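Local coordinates for M32 carboxypeptidase (Pyrococcus furiosus, PDB 1KA2), which removes amino acids one at a time from the C-terminus of peptides, as a metal-dependent carboxypeptidase of broad specificity that is active with cobalt, at residues Thr358-Ile363 and Ile425-Ser430; His25-Leu30 and Glu52-Ser57. All coordinates share one frame; numbering follows the deposited sequence.

Contact 1: residues Thr358-Ile363 and Ile425-Ser430; sequences TYNFHI and IGTLLS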
loop_
_atom_site.group_PDB
_atom_site.type_symbol
_atom_site.label_atom_id
_atom_site.label_comp_id
_atom_site.label_asym_id
_atom_site.label_seq_id
_atom_site.Cartn_x
_atom_site.Cartn_y
_atom_site.Cartn_z
ATOM N N THR A 358 -18.085 -26.335 20.125
ATOM C CA THR A 358 -19.311 -26.128 19.355
ATOM C C THR A 358 -19.064 -25.590 17.932
ATOM O O THR A 358 -19.919 -25.730 17.055
ATOM C CB THR A 358 -20.268 -25.147 20.091
ATOM O OG1 THR A 358 -19.697 -23.828 20.108
ATOM C CG2 THR A 358 -20.497 -25.604 21.528
ATOM N N TYR A 359 -17.897 -24.991 17.699
ATOM C CA TYR A 359 -17.570 -24.421 16.382
ATOM C C TYR A 359 -17.833 -25.318 15.172
ATOM O O TYR A 359 -18.563 -24.941 14.246
ATOM C CB TYR A 359 -16.098 -23.988 16.326
ATOM C CG TYR A 359 -15.720 -23.259 15.048
ATOM C CD1 TYR A 359 -16.041 -21.913 14.865
ATOM C CD2 TYR A 359 -15.056 -23.917 14.022
ATOM C CE1 TYR A 359 -15.706 -21.236 13.686
ATOM C CE2 TYR A 359 -14.720 -23.258 12.840
ATOM C CZ TYR A 359 -15.047 -21.920 12.678
ATOM O OH TYR A 359 -14.709 -21.276 11.515
ATOM N N ASN A 360 -17.223 -26.497 15.164
ATOM C CA ASN A 360 -17.392 -27.385 14.029
ATOM C C ASN A 360 -18.833 -27.804 13.681
ATOM O O ASN A 360 -19.091 -28.277 12.573
ATOM C CB ASN A 360 -16.480 -28.601 14.200
ATOM C CG ASN A 360 -15.013 -28.249 13.975
ATOM O OD1 ASN A 360 -14.674 -27.590 12.994
ATOM N ND2 ASN A 360 -14.142 -28.690 14.874
ATOM N N PHE A 361 -19.779 -27.608 14.596
ATOM C CA PHE A 361 -21.155 -27.982 14.295
ATOM C C PHE A 361 -21.791 -26.889 13.428
ATOM O O PHE A 361 -22.735 -27.134 12.669
ATOM C CB PHE A 361 -21.943 -28.240 15.592
ATOM C CG PHE A 361 -21.530 -29.516 16.302
ATOM C CD1 PHE A 361 -20.783 -29.476 17.476
ATOM C CD2 PHE A 361 -21.867 -30.756 15.774
ATOM C CE1 PHE A 361 -20.376 -30.650 18.118
ATOM C CE2 PHE A 361 -21.465 -31.942 16.408
ATOM C CZ PHE A 361 -20.717 -31.886 17.585
ATOM N N HIS A 362 -21.239 -25.685 13.522
ATOM C CA HIS A 362 -21.711 -24.566 12.711
ATOM C C HIS A 362 -21.287 -24.847 11.274
ATOM O O HIS A 362 -22.000 -24.522 10.327
ATOM C CB HIS A 362 -21.080 -23.263 13.201
ATOM C CG HIS A 362 -21.628 -22.789 14.507
ATOM N ND1 HIS A 362 -22.682 -21.903 14.593
ATOM C CD2 HIS A 362 -21.276 -23.083 15.781
ATOM C CE1 HIS A 362 -22.952 -21.667 15.864
ATOM N NE2 HIS A 362 -22.113 -22.371 16.606
ATOM N N ILE A 363 -20.128 -25.472 11.112
ATOM C CA ILE A 363 -19.636 -25.789 9.772
ATOM C C ILE A 363 -20.367 -26.994 9.150
ATOM O O ILE A 363 -20.663 -27.002 7.950
ATOM C CB ILE A 363 -18.115 -26.066 9.799
ATOM C CG1 ILE A 363 -17.375 -24.883 10.442
ATOM C CG2 ILE A 363 -17.613 -26.309 8.393
ATOM C CD1 ILE A 363 -17.478 -23.565 9.662
ATOM N N ILE A 425 -11.448 -28.457 8.747
ATOM C CA ILE A 425 -10.201 -29.148 8.421
ATOM C C ILE A 425 -9.054 -28.563 9.237
ATOM O O ILE A 425 -8.212 -29.298 9.763
ATOM C CB ILE A 425 -9.852 -29.018 6.930
ATOM C CG1 ILE A 425 -10.880 -29.786 6.097
ATOM C CG2 ILE A 425 -8.425 -29.509 6.684
ATOM C CD1 ILE A 425 -10.601 -29.757 4.603
ATOM N N GLY A 426 -9.007 -27.232 9.313
ATOM C CA GLY A 426 -7.968 -26.575 10.086
ATOM C C GLY A 426 -8.045 -26.906 11.563
ATOM O O GLY A 426 -7.027 -27.199 12.191
ATOM N N THR A 427 -9.247 -26.848 12.135
ATOM C CA THR A 427 -9.407 -27.159 13.564
ATOM C C THR A 427 -8.938 -28.600 13.789
ATOM O O THR A 427 -8.114 -28.870 14.664
ATOM C CB THR A 427 -10.890 -27.065 14.024
ATOM O OG1 THR A 427 -11.642 -28.121 13.408
ATOM C CG2 THR A 427 -11.498 -25.720 13.616
ATOM N N LEU A 428 -9.462 -29.521 12.984
ATOM C CA LEU A 428 -9.099 -30.934 13.099
ATOM C C LEU A 428 -7.594 -31.114 12.971
ATOM O O LEU A 428 -6.940 -31.673 13.858
ATOM C CB LEU A 428 -9.796 -31.763 12.018
ATOM C CG LEU A 428 -11.329 -31.686 11.937
ATOM C CD1 LEU A 428 -11.838 -32.858 11.120
ATOM C CD2 LEU A 428 -11.959 -31.706 13.324
ATOM N N LEU A 429 -7.045 -30.648 11.857
ATOM C CA LEU A 429 -5.618 -30.762 11.637
ATOM C C LEU A 429 -4.752 -30.173 12.758
ATOM O O LEU A 429 -3.621 -30.630 12.963
ATOM C CB LEU A 429 -5.230 -30.096 10.317
ATOM C CG LEU A 429 -5.291 -30.970 9.074
ATOM C CD1 LEU A 429 -6.720 -31.405 8.855
ATOM C CD2 LEU A 429 -4.767 -30.204 7.869
ATOM N N SER A 430 -5.250 -29.153 13.459
ATOM C CA SER A 430 -4.453 -28.528 14.526
ATOM C C SER A 430 -4.250 -29.498 15.686
ATOM O O SER A 430 -3.214 -29.473 16.373
ATOM C CB SER A 430 -5.093 -27.226 15.053
ATOM O OG SER A 430 -6.248 -27.467 15.845
#
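With CG anti to its carbonyl carbon (chi1 -73°), Asn360 reaches straight across to Thr427, whose own first torsion (68°) turns OG1 to meet the amide and leaves CG2 on the flank nearer Tyr359. Asn360 ND2 donates to Thr427 OG1 at 3.0 Å; the acceptor lies nearly in the amide plane, but the bond is bent, with 145° at the hydrogen. The hydroxyl is used twice, since Thr427 OG1 is also hydrogen-bonded to Thr424 O one turn earlier. Thr424 OG1 in turn is hydrogen-bonded to Asn360 OD1, so both ends of the buried amide have partners and its rotation is fixed. An asparagine suits this place because it offers a donor and an acceptor together. Beside the polar pair, Thr427 CG2 lies 4.0 Å from Tyr359 CD2, coming at the ring on a slant, and Leu428 CD2 closes on Asn360 ND2 at 4.0 Å. Tyr359 also makes a cation-pi contact with Arg303 of helix 295-309, the helix that carries the metal ligand Glu299. The tyrosine side chain stands about 5 Å from that of Glu299, placing this roughly antiparallel helix pair beside the catalytic metal centre of an M32 metallopeptidase with the HEXXH motif.

Contact 2: residues His25-Leu30 and Glu52-Ser57; sequences HAQSVL and ELSVLS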
loop_
_atom_site.group_PDB
_atom_site.type_symbol
_atom_site.label_atom_id
_atom_site.label_comp_id
_atom_site.label_asym_id
_atom_site.label_seq_id
_atom_site.Cartn_x
_atom_site.Cartn_y
_atom_site.Cartn_z
ATOM N N HIS A 25 1.594 -9.143 -6.010
ATOM C CA HIS A 25 2.229 -8.403 -4.932
ATOM C C HIS A 25 1.429 -7.115 -4.808
ATOM O O HIS A 25 1.006 -6.716 -3.726
ATOM C CB HIS A 25 3.659 -8.062 -5.317
ATOM C CG HIS A 25 4.360 -7.205 -4.316
ATOM N ND1 HIS A 25 4.855 -7.702 -3.130
ATOM C CD2 HIS A 25 4.648 -5.883 -4.323
ATOM C CE1 HIS A 25 5.422 -6.721 -2.448
ATOM N NE2 HIS A 25 5.310 -5.606 -3.151
ATOM N N ALA A 26 1.212 -6.477 -5.949
ATOM C CA ALA A 26 0.464 -5.231 -5.994
ATOM C C ALA A 26 -0.963 -5.418 -5.453
ATOM O O ALA A 26 -1.429 -4.609 -4.668
ATOM C CB ALA A 26 0.439 -4.698 -7.423
ATOM N N GLN A 27 -1.651 -6.488 -5.848
ATOM C CA GLN A 27 -3.017 -6.708 -5.351
ATOM C C GLN A 27 -3.062 -6.802 -3.825
ATOM O O GLN A 27 -3.962 -6.257 -3.193
ATOM C CB GLN A 27 -3.634 -7.980 -5.967
ATOM C CG GLN A 27 -4.050 -7.868 -7.434
ATOM C CD GLN A 27 -5.380 -7.146 -7.648
ATOM O OE1 GLN A 27 -6.162 -7.508 -8.536
ATOM N NE2 GLN A 27 -5.635 -6.121 -6.849
ATOM N N SER A 28 -2.093 -7.491 -3.229
ATOM C CA SER A 28 -2.042 -7.637 -1.770
ATOM C C SER A 28 -1.883 -6.293 -1.075
ATOM O O SER A 28 -2.566 -5.988 -0.085
ATOM C CB SER A 28 -0.874 -8.537 -1.360
ATOM O OG SER A 28 -1.033 -9.850 -1.859
ATOM N N VAL A 29 -0.957 -5.493 -1.585
ATOM C CA VAL A 29 -0.711 -4.187 -1.011
ATOM C C VAL A 29 -1.978 -3.341 -1.092
ATOM O O VAL A 29 -2.325 -2.645 -0.148
ATOM C CB VAL A 29 0.456 -3.485 -1.734
ATOM C CG1 VAL A 29 0.635 -2.081 -1.195
ATOM C CG2 VAL A 29 1.735 -4.284 -1.502
ATOM N N LEU A 30 -2.672 -3.429 -2.220
ATOM C CA LEU A 30 -3.914 -2.690 -2.436
ATOM C C LEU A 30 -4.989 -3.081 -1.434
ATOM O O LEU A 30 -5.605 -2.220 -0.807
ATOM C CB LEU A 30 -4.419 -2.946 -3.860
ATOM C CG LEU A 30 -4.138 -1.869 -4.906
ATOM C CD1 LEU A 30 -2.856 -1.152 -4.597
ATOM C CD2 LEU A 30 -4.110 -2.504 -6.293
ATOM N N GLU A 52 -9.054 -3.726 -12.818
ATOM C CA GLU A 52 -8.257 -3.737 -14.035
ATOM C C GLU A 52 -7.112 -4.749 -13.921
ATOM O O GLU A 52 -6.822 -5.473 -14.877
ATOM C CB GLU A 52 -7.701 -2.337 -14.303
ATOM C CG GLU A 52 -8.736 -1.293 -14.689
ATOM C CD GLU A 52 -9.382 -1.573 -16.047
ATOM O OE1 GLU A 52 -8.731 -2.181 -16.918
ATOM O OE2 GLU A 52 -10.540 -1.174 -16.253
ATOM N N LEU A 53 -6.473 -4.799 -12.750
ATOM C CA LEU A 53 -5.364 -5.722 -12.509
ATOM C C LEU A 53 -5.802 -7.180 -12.512
ATOM O O LEU A 53 -5.072 -8.040 -12.998
ATOM C CB LEU A 53 -4.671 -5.402 -11.174
ATOM C CG LEU A 53 -3.952 -4.049 -11.129
ATOM C CD1 LEU A 53 -3.383 -3.787 -9.741
ATOM C CD2 LEU A 53 -2.851 -4.045 -12.188
ATOM N N SER A 54 -6.982 -7.468 -11.967
ATOM C CA SER A 54 -7.465 -8.851 -11.954
ATOM C C SER A 54 -7.669 -9.325 -13.376
ATOM O O SER A 54 -7.350 -10.466 -13.705
ATOM C CB SER A 54 -8.782 -8.982 -11.188
ATOM O OG SER A 54 -8.544 -9.000 -9.794
ATOM N N VAL A 55 -8.203 -8.455 -14.226
ATOM C CA VAL A 55 -8.395 -8.840 -15.613
ATOM C C VAL A 55 -7.037 -8.966 -16.308
ATOM O O VAL A 55 -6.839 -9.838 -17.147
ATOM C CB VAL A 55 -9.260 -7.815 -16.383
ATOM C CG1 VAL A 55 -9.249 -8.139 -17.872
ATOM C CG2 VAL A 55 -10.697 -7.843 -15.850
ATOM N N LEU A 56 -6.095 -8.104 -15.941
ATOM C CA LEU A 56 -4.781 -8.139 -16.561
ATOM C C LEU A 56 -4.091 -9.433 -16.172
ATOM O O LEU A 56 -3.513 -10.131 -17.010
ATOM C CB LEU A 56 -3.935 -6.949 -16.092
ATOM C CG LEU A 56 -2.915 -6.359 -17.073
ATOM C CD1 LEU A 56 -1.964 -5.436 -16.304
ATOM C CD2 LEU A 56 -2.138 -7.466 -17.773
ATOM N N SER A 57 -4.166 -9.743 -14.885
ATOM C CA SER A 57 -3.557 -10.943 -14.334
ATOM C C SER A 57 -4.052 -12.204 -15.052
ATOM O O SER A 57 -3.250 -13.015 -15.526
ATOM C CB SER A 57 -3.874 -11.024 -12.842
ATOM O OG SER A 57 -2.972 -11.888 -12.190
#
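Leu53 opens the contact and contributes the largest share of the buried surface, meeting Gln27 with its CB and Leu30 with its CD1. Its CG is anti to the carbonyl carbon (chi1 -66°), which carries the branched end over to Leu30: Leu53 CD1 meets Leu30 CD2 at 3.8 Å, the two side chains crossing at about a right angle. Ala26 CB stands a little farther off, 4.6 Å from Leu53 CD1, its small side chain leaving room for the leucine's end. Nearer its root, Leu53 CB lies 4.0 Å from Gln27 CD, and the side chains of Gln27 and Leu53 run past each other in opposite directions. Leucine fits because a branched chain of this length can span to the apolar side of the partner, and Ile23 covers it further.

Ser54 follows at the edge of the interface. Its OG is 3.1 Å from the Gln27 atom modelled as OE1, but the amide is probably turned over, so the nature of this pair remains uncertain. Ser54 OG also makes a weak hydrogen bond to Gln50 O in its own helix. Val55 faces elsewhere and packs on Arg19 of the second subunit, while Leu56 and Ser57 lean on Ile23.

Segments 25-30 and 52-57 run nearly antiparallel, their axes at 158°, within helices 8-36 and 43-61, successive in the chain and paired as a helical hairpin that meets the other subunit of the homodimer. Chemically the contact divides in two: a buried leucine pair supplies apolar packing, whereas Gln27 and Ser54 set polar groups toward the more exposed side, where they can also meet water.

How the contacts relate
The two contacts are separate pieces of a largely helical protein: their centres lie 32 Å apart, and their nearest atoms remain about 22 Å from each other. Along the chain contact 2 is complete before contact 1 begins. Contact 1 is central, its centre about 11 Å from the centre of the chain, and the side chain of Tyr359 lies about 8 Å from the bound magnesium ion. Contact 2, about 21 Å from that centre, lies away from the catalytic site and instead adjoins the second subunit, where His25 is hydrogen-bonded to Arg46 of that neighbouring chain. One helix pair thus borders the metal site, the other the second subunit.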